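Local coordinates for sulfide-quinone reductase (Aquifex aeolicus, PDB 3HYW), which oxidises hydrogen sulfide with the help of a quinone, using FAD, and probably builds up polysulfur that is released typically as cyclooctasulfur, at residues 79-84 and 96-101. Numbering follows the deposited sequence.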
loop_
_atom_site.group_PDB
_atom_site.type_symbol
_atom_site.label_atom_id
_atom_site.label_comp_id
_atom_site.label_asym_id
_atom_site.label_seq_id
_atom_site.Cartn_x
_atom_site.Cartn_y
_atom_site.Cartn_z
ATOM N N GLU A 79 -11.325 6.553 48.539
ATOM C CA GLU A 79 -9.939 6.444 48.993
ATOM C C GLU A 79 -9.479 4.993 49.121
ATOM O O GLU A 79 -8.385 4.640 48.678
ATOM C CB GLU A 79 -9.769 7.186 50.325
ATOM C CG GLU A 79 -8.365 7.166 50.909
ATOM C CD GLU A 79 -8.278 7.906 52.234
ATOM O OE1 GLU A 79 -8.758 7.372 53.266
ATOM O OE2 GLU A 79 -7.714 9.021 52.244
ATOM N N SER A 80 -10.306 4.156 49.737
ATOM C CA SER A 80 -9.972 2.744 49.865
ATOM C C SER A 80 -11.185 1.827 49.796
ATOM O O SER A 80 -12.327 2.265 49.942
ATOM C CB SER A 80 -9.142 2.475 51.136
ATOM O OG SER A 80 -9.896 2.671 52.310
ATOM N N ILE A 81 -10.910 0.551 49.551
ATOM C CA ILE A 81 -11.921 -0.492 49.498
ATOM C C ILE A 81 -11.470 -1.619 50.418
ATOM O O ILE A 81 -10.343 -2.112 50.302
ATOM C CB ILE A 81 -12.090 -1.052 48.058
ATOM C CG1 ILE A 81 -12.573 0.038 47.093
ATOM C CG2 ILE A 81 -13.035 -2.259 48.044
ATOM C CD1 ILE A 81 -12.365 -0.295 45.617
ATOM N N ASP A 82 -12.340 -2.012 51.342
ATOM C CA ASP A 82 -12.129 -3.223 52.131
ATOM C C ASP A 82 -13.115 -4.282 51.631
ATOM O O ASP A 82 -14.296 -4.257 51.994
ATOM C CB ASP A 82 -12.294 -2.949 53.635
ATOM C CG ASP A 82 -11.997 -4.173 54.503
ATOM O OD1 ASP A 82 -11.994 -5.309 53.983
ATOM O OD2 ASP A 82 -11.783 -4.000 55.726
ATOM N N PRO A 83 -12.630 -5.214 50.789
ATOM C CA PRO A 83 -13.499 -6.201 50.141
ATOM C C PRO A 83 -13.970 -7.307 51.083
ATOM O O PRO A 83 -14.955 -7.981 50.787
ATOM C CB PRO A 83 -12.609 -6.783 49.042
ATOM C CG PRO A 83 -11.234 -6.628 49.552
ATOM C CD PRO A 83 -11.216 -5.392 50.411
ATOM N N ASP A 84 -13.260 -7.493 52.196
ATOM C CA ASP A 84 -13.635 -8.469 53.213
ATOM C C ASP A 84 -14.765 -7.933 54.081
ATOM O O ASP A 84 -15.631 -8.688 54.519
ATOM C CB ASP A 84 -12.429 -8.830 54.087
ATOM C CG ASP A 84 -11.285 -9.426 53.286
ATOM O OD1 ASP A 84 -11.499 -10.463 52.626
ATOM O OD2 ASP A 84 -10.167 -8.861 53.321
ATOM N N ILE A 96 -18.826 3.695 53.658
ATOM C CA ILE A 96 -20.029 3.284 52.947
ATOM C C ILE A 96 -19.999 1.770 52.751
ATOM O O ILE A 96 -19.064 1.227 52.157
ATOM C CB ILE A 96 -20.153 4.020 51.585
ATOM C CG1 ILE A 96 -20.211 5.532 51.810
ATOM C CG2 ILE A 96 -21.403 3.582 50.835
ATOM C CD1 ILE A 96 -19.279 6.317 50.950
ATOM N N GLU A 97 -21.018 1.094 53.266
ATOM C CA GLU A 97 -21.122 -0.354 53.145
ATOM C C GLU A 97 -21.849 -0.703 51.855
ATOM O O GLU A 97 -22.705 0.056 51.390
ATOM C CB GLU A 97 -21.845 -0.935 54.363
ATOM C CG GLU A 97 -21.460 -2.366 54.698
ATOM C CD GLU A 97 -21.376 -2.594 56.189
ATOM O OE1 GLU A 97 -20.325 -2.263 56.781
ATOM O OE2 GLU A 97 -22.357 -3.111 56.770
ATOM N N TYR A 98 -21.495 -1.837 51.258
ATOM C CA TYR A 98 -22.140 -2.261 50.018
ATOM C C TYR A 98 -22.481 -3.745 50.018
ATOM O O TYR A 98 -21.842 -4.542 50.704
ATOM C CB TYR A 98 -21.276 -1.904 48.794
ATOM C CG TYR A 98 -19.930 -2.602 48.724
ATOM C CD1 TYR A 98 -18.762 -1.943 49.107
ATOM C CD2 TYR A 98 -19.824 -3.918 48.260
ATOM C CE1 TYR A 98 -17.518 -2.578 49.036
ATOM C CE2 TYR A 98 -18.590 -4.562 48.189
ATOM C CZ TYR A 98 -17.444 -3.887 48.576
ATOM O OH TYR A 98 -16.229 -4.523 48.516
ATOM N N ASP A 99 -23.504 -4.097 49.246
ATOM C CA ASP A 99 -23.814 -5.488 48.941
ATOM C C ASP A 99 -23.091 -5.875 47.652
ATOM O O ASP A 99 -22.587 -6.993 47.514
ATOM C CB ASP A 99 -25.327 -5.670 48.802
ATOM C CG ASP A 99 -26.064 -5.402 50.105
ATOM O OD1 ASP A 99 -25.616 -5.918 51.145
ATOM O OD2 ASP A 99 -27.077 -4.675 50.094
ATOM N N TYR A 100 -23.049 -4.934 46.712
ATOM C CA TYR A 100 -22.283 -5.089 45.473
ATOM C C TYR A 100 -21.509 -3.811 45.201
ATOM O O TYR A 100 -21.979 -2.723 45.529
ATOM C CB TYR A 100 -23.205 -5.402 44.290
ATOM C CG TYR A 100 -24.079 -6.616 44.495
ATOM C CD1 TYR A 100 -23.703 -7.865 44.004
ATOM C CD2 TYR A 100 -25.288 -6.514 45.184
ATOM C CE1 TYR A 100 -24.507 -8.984 44.211
ATOM C CE2 TYR A 100 -26.090 -7.619 45.400
ATOM C CZ TYR A 100 -25.701 -8.847 44.910
ATOM O OH TYR A 100 -26.515 -9.936 45.121
ATOM N N LEU A 101 -20.327 -3.949 44.603
ATOM C CA LEU A 101 -19.477 -2.807 44.277
ATOM C C LEU A 101 -19.108 -2.803 42.797
ATOM O O LEU A 101 -18.671 -3.819 42.261
ATOM C CB LEU A 101 -18.192 -2.829 45.120
ATOM C CG LEU A 101 -17.134 -1.765 44.804
ATOM C CD1 LEU A 101 -17.576 -0.409 45.326
ATOM C CD2 LEU A 101 -15.773 -2.129 45.362
HETATM O O HOH W 1 -16.218 -7.329 48.339
#
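With chi1 at 64°, Tyr-98 sets its ring between its own backbone N and carbonyl carbon, and carries the phenol OH across to Ile-81 and Pro-83. In Leu-101, chi1 of 175° sets CG anti to the backbone N, and chi2 of 74° then turns CD2 to Ile-81. The two aliphatic ends come tip to tip: CD2 of Leu-101 lies 3.8 Å from CG2 and 3.9 Å from CD1 of Ile-81. Tyr-98 runs at roughly a right angle to Ile-81, and its OH ends 3.9 Å from the Ile-81 CG2 methyl and 3.6 Å from CA of Pro-83. The ring is backed from within its own segment, since CB of Leu-101 sits 3.5 Å above the ring plane, over the centre. No direct hydrogen bond joins the segments. Instead one water bridges them, donating to the carbonyl O of Pro-83 at 2.8 Å and lying 2.8 Å from Tyr-98 OH, so the phenol OH has a polar partner here. Asp-82 OD1 accepts from the amide of Ala-85. Strands 78-82 and 95-97 are the outer members of a three-stranded antiparallel sheet with 87-90 between them, while Leu-101 belongs to strand 100-103 of the parallel, Rossmann-type FAD-binding sheet. Ile-81 against Leu-101 joins the small sheet to the large one, while Tyr-98, in the link between strands 95-97 and 100-103, also touches the neighbouring strand 4-8, as does Ile-81.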